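Local coordinates for protein acetylxylan esterase / glucomannan deacetylase (Cellvibrio japonicus, PDB 2WAA) that removes acetyl groups from xylan and glucomannan, acting as a family 2 carbohydrate esterase in the breakdown of plant cell wall polysaccharides, at residues Arg133-Leu138 against Pro226-Ser231. Sequence-based numbering, arbitrary orientation.
Sequences RKILVL and PDLIIS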
loop_
_atom_site.group_PDB
_atom_site.type_symbol
_atom_site.label_atom_id
_atom_site.label_comp_id
_atom_site.label_asym_id
_atom_site.label_seq_id
_atom_site.Cartn_x
_atom_site.Cartn_y
_atom_site.Cartn_z
ATOM N N ARG A 133 11.090 -10.548 6.560
ATOM C CA ARG A 133 10.353 -9.611 7.422
ATOM C C ARG A 133 9.140 -9.072 6.673
ATOM O O ARG A 133 9.219 -8.856 5.469
ATOM C CB ARG A 133 11.244 -8.428 7.769
ATOM C CG ARG A 133 12.327 -8.749 8.813
ATOM C CD ARG A 133 13.199 -7.545 8.945
ATOM N NE ARG A 133 14.264 -7.834 9.909
ATOM C CZ ARG A 133 15.333 -7.058 10.072
ATOM N NH1 ARG A 133 15.477 -5.941 9.365
ATOM N NH2 ARG A 133 16.257 -7.409 10.963
ATOM N N LYS A 134 8.021 -8.898 7.369
ATOM C CA LYS A 134 6.758 -8.475 6.752
ATOM C C LYS A 134 6.160 -7.327 7.575
ATOM O O LYS A 134 6.027 -7.462 8.789
ATOM C CB LYS A 134 5.784 -9.633 6.791
ATOM C CG LYS A 134 6.150 -10.684 5.720
ATOM C CD LYS A 134 5.295 -11.949 5.883
ATOM C CE LYS A 134 5.848 -13.060 5.004
ATOM N NZ LYS A 134 7.245 -13.536 5.512
ATOM N N ILE A 135 5.799 -6.231 6.902
ATOM C CA ILE A 135 5.132 -5.118 7.546
ATOM C C ILE A 135 3.759 -4.923 6.862
ATOM O O ILE A 135 3.619 -5.115 5.660
ATOM C CB ILE A 135 5.949 -3.862 7.347
ATOM C CG1 ILE A 135 7.330 -4.003 8.027
ATOM C CG2 ILE A 135 5.220 -2.619 7.892
ATOM C CD1 ILE A 135 8.320 -2.959 7.505
ATOM N N LEU A 136 2.796 -4.501 7.658
ATOM C CA LEU A 136 1.478 -4.072 7.204
ATOM C C LEU A 136 1.335 -2.613 7.683
ATOM O O LEU A 136 1.444 -2.356 8.865
ATOM C CB LEU A 136 0.405 -4.938 7.888
ATOM C CG LEU A 136 -1.035 -4.392 7.708
ATOM C CD1 LEU A 136 -1.472 -4.338 6.236
ATOM C CD2 LEU A 136 -1.953 -5.360 8.484
ATOM N N VAL A 137 1.005 -1.688 6.784
ATOM C CA VAL A 137 0.770 -0.285 7.167
ATOM C C VAL A 137 -0.713 0.022 6.897
ATOM O O VAL A 137 -1.189 -0.147 5.775
ATOM C CB VAL A 137 1.614 0.683 6.357
ATOM C CG1 VAL A 137 1.495 2.126 6.926
ATOM C CG2 VAL A 137 3.104 0.252 6.366
ATOM N N LEU A 138 -1.396 0.510 7.923
ATOM C CA LEU A 138 -2.848 0.817 7.834
ATOM C C LEU A 138 -3.007 2.341 7.904
ATOM O O LEU A 138 -2.383 3.009 8.753
ATOM C CB LEU A 138 -3.596 0.233 9.031
ATOM C CG LEU A 138 -3.413 -1.270 9.227
ATOM C CD1 LEU A 138 -4.050 -1.789 10.526
ATOM C CD2 LEU A 138 -3.932 -2.021 8.030
ATOM N N PRO A 226 1.899 -10.396 9.193
ATOM C CA PRO A 226 2.997 -9.452 9.365
ATOM C C PRO A 226 3.678 -9.579 10.721
ATOM O O PRO A 226 3.028 -9.985 11.712
ATOM C CB PRO A 226 2.306 -8.091 9.260
ATOM C CG PRO A 226 0.883 -8.380 9.901
ATOM C CD PRO A 226 0.567 -9.758 9.349
ATOM N N ASP A 227 4.967 -9.263 10.732
ATOM C CA ASP A 227 5.760 -9.170 11.957
ATOM C C ASP A 227 5.497 -7.820 12.620
ATOM O O ASP A 227 5.550 -7.702 13.837
ATOM C CB ASP A 227 7.215 -9.197 11.576
ATOM C CG ASP A 227 7.611 -10.516 10.957
ATOM O OD1 ASP A 227 7.427 -11.532 11.635
ATOM O OD2 ASP A 227 8.080 -10.521 9.799
ATOM N N LEU A 228 5.242 -6.796 11.797
ATOM C CA LEU A 228 4.985 -5.440 12.314
ATOM C C LEU A 228 3.780 -4.832 11.603
ATOM O O LEU A 228 3.686 -4.875 10.363
ATOM C CB LEU A 228 6.187 -4.566 12.054
ATOM C CG LEU A 228 6.010 -3.045 12.096
ATOM C CD1 LEU A 228 5.742 -2.592 13.494
ATOM C CD2 LEU A 228 7.281 -2.329 11.607
ATOM N N ILE A 229 2.864 -4.266 12.396
ATOM C CA ILE A 229 1.720 -3.550 11.877
ATOM C C ILE A 229 1.833 -2.090 12.340
ATOM O O ILE A 229 1.940 -1.806 13.533
ATOM C CB ILE A 229 0.391 -4.134 12.368
ATOM C CG1 ILE A 229 0.325 -5.626 12.023
ATOM C CG2 ILE A 229 -0.799 -3.289 11.806
ATOM C CD1 ILE A 229 -0.874 -6.299 12.515
ATOM N N ILE A 230 1.798 -1.171 11.400
ATOM C CA ILE A 230 1.800 0.253 11.772
ATOM C C ILE A 230 0.417 0.767 11.532
ATOM O O ILE A 230 -0.082 0.628 10.417
ATOM C CB ILE A 230 2.777 1.018 10.862
ATOM C CG1 ILE A 230 4.184 0.426 11.090
ATOM C CG2 ILE A 230 2.772 2.566 11.194
ATOM C CD1 ILE A 230 5.169 0.808 10.034
ATOM N N SER A 231 -0.192 1.415 12.527
ATOM C CA SER A 231 -1.485 2.042 12.260
ATOM C C SER A 231 -1.303 3.558 12.323
ATOM O O SER A 231 -0.972 4.080 13.380
ATOM C CB SER A 231 -2.493 1.616 13.323
ATOM O OG SER A 231 -3.743 2.215 13.008
HETATM O O HOH W 1 8.016 -12.827 8.835
#
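Asp227 meets Lys134 with both its backbone and its side chain. Its CB rests 3.5 Å from Lys134 O. CG, anti to the carbonyl carbon (chi1 -65°) and 4.0 Å from Lys134 N, swings the carboxylate back beside Lys134, where OD2 takes the Lys134 N-H at 2.9 Å from Lys134 N, on the anti side and 16° out of the carboxylate plane. The ammonium of Lys134 is held by Gln132 O. Lys134 O in turn accepts twice, from Asp227 N, tilted from the carbonyl plane, and from Leu228 N, which lies in it.

Beyond this point regular parallel pairing takes over: Leu136 N bonds to Leu228 O, Ile230 N to Leu136 O, and Leu138 N to Ile230 O, the last at 2.8 Å and nearly straight (169°). On one face Ile230 CD1 touches Ile135 CG2 (4.0 Å), with Leu333 of helix 319-337 packed on Ile230. On the other, Leu138 CD1 reaches Ile229 CG2 at 3.8 Å, and Leu136 CB lies 3.9 Å from Pro226 CB.

These are neighbouring central strands of the parallel sheet of the SGNH-hydrolase domain, in 2-1-3-4-5 order. The aspartate thus supplies a side-chain acceptor to Lys134 N just ahead of the regular pairing of Ile135 with Leu228, and that N-H, with the lysine ammonium nearby but not in contact, would probably favour its charged form.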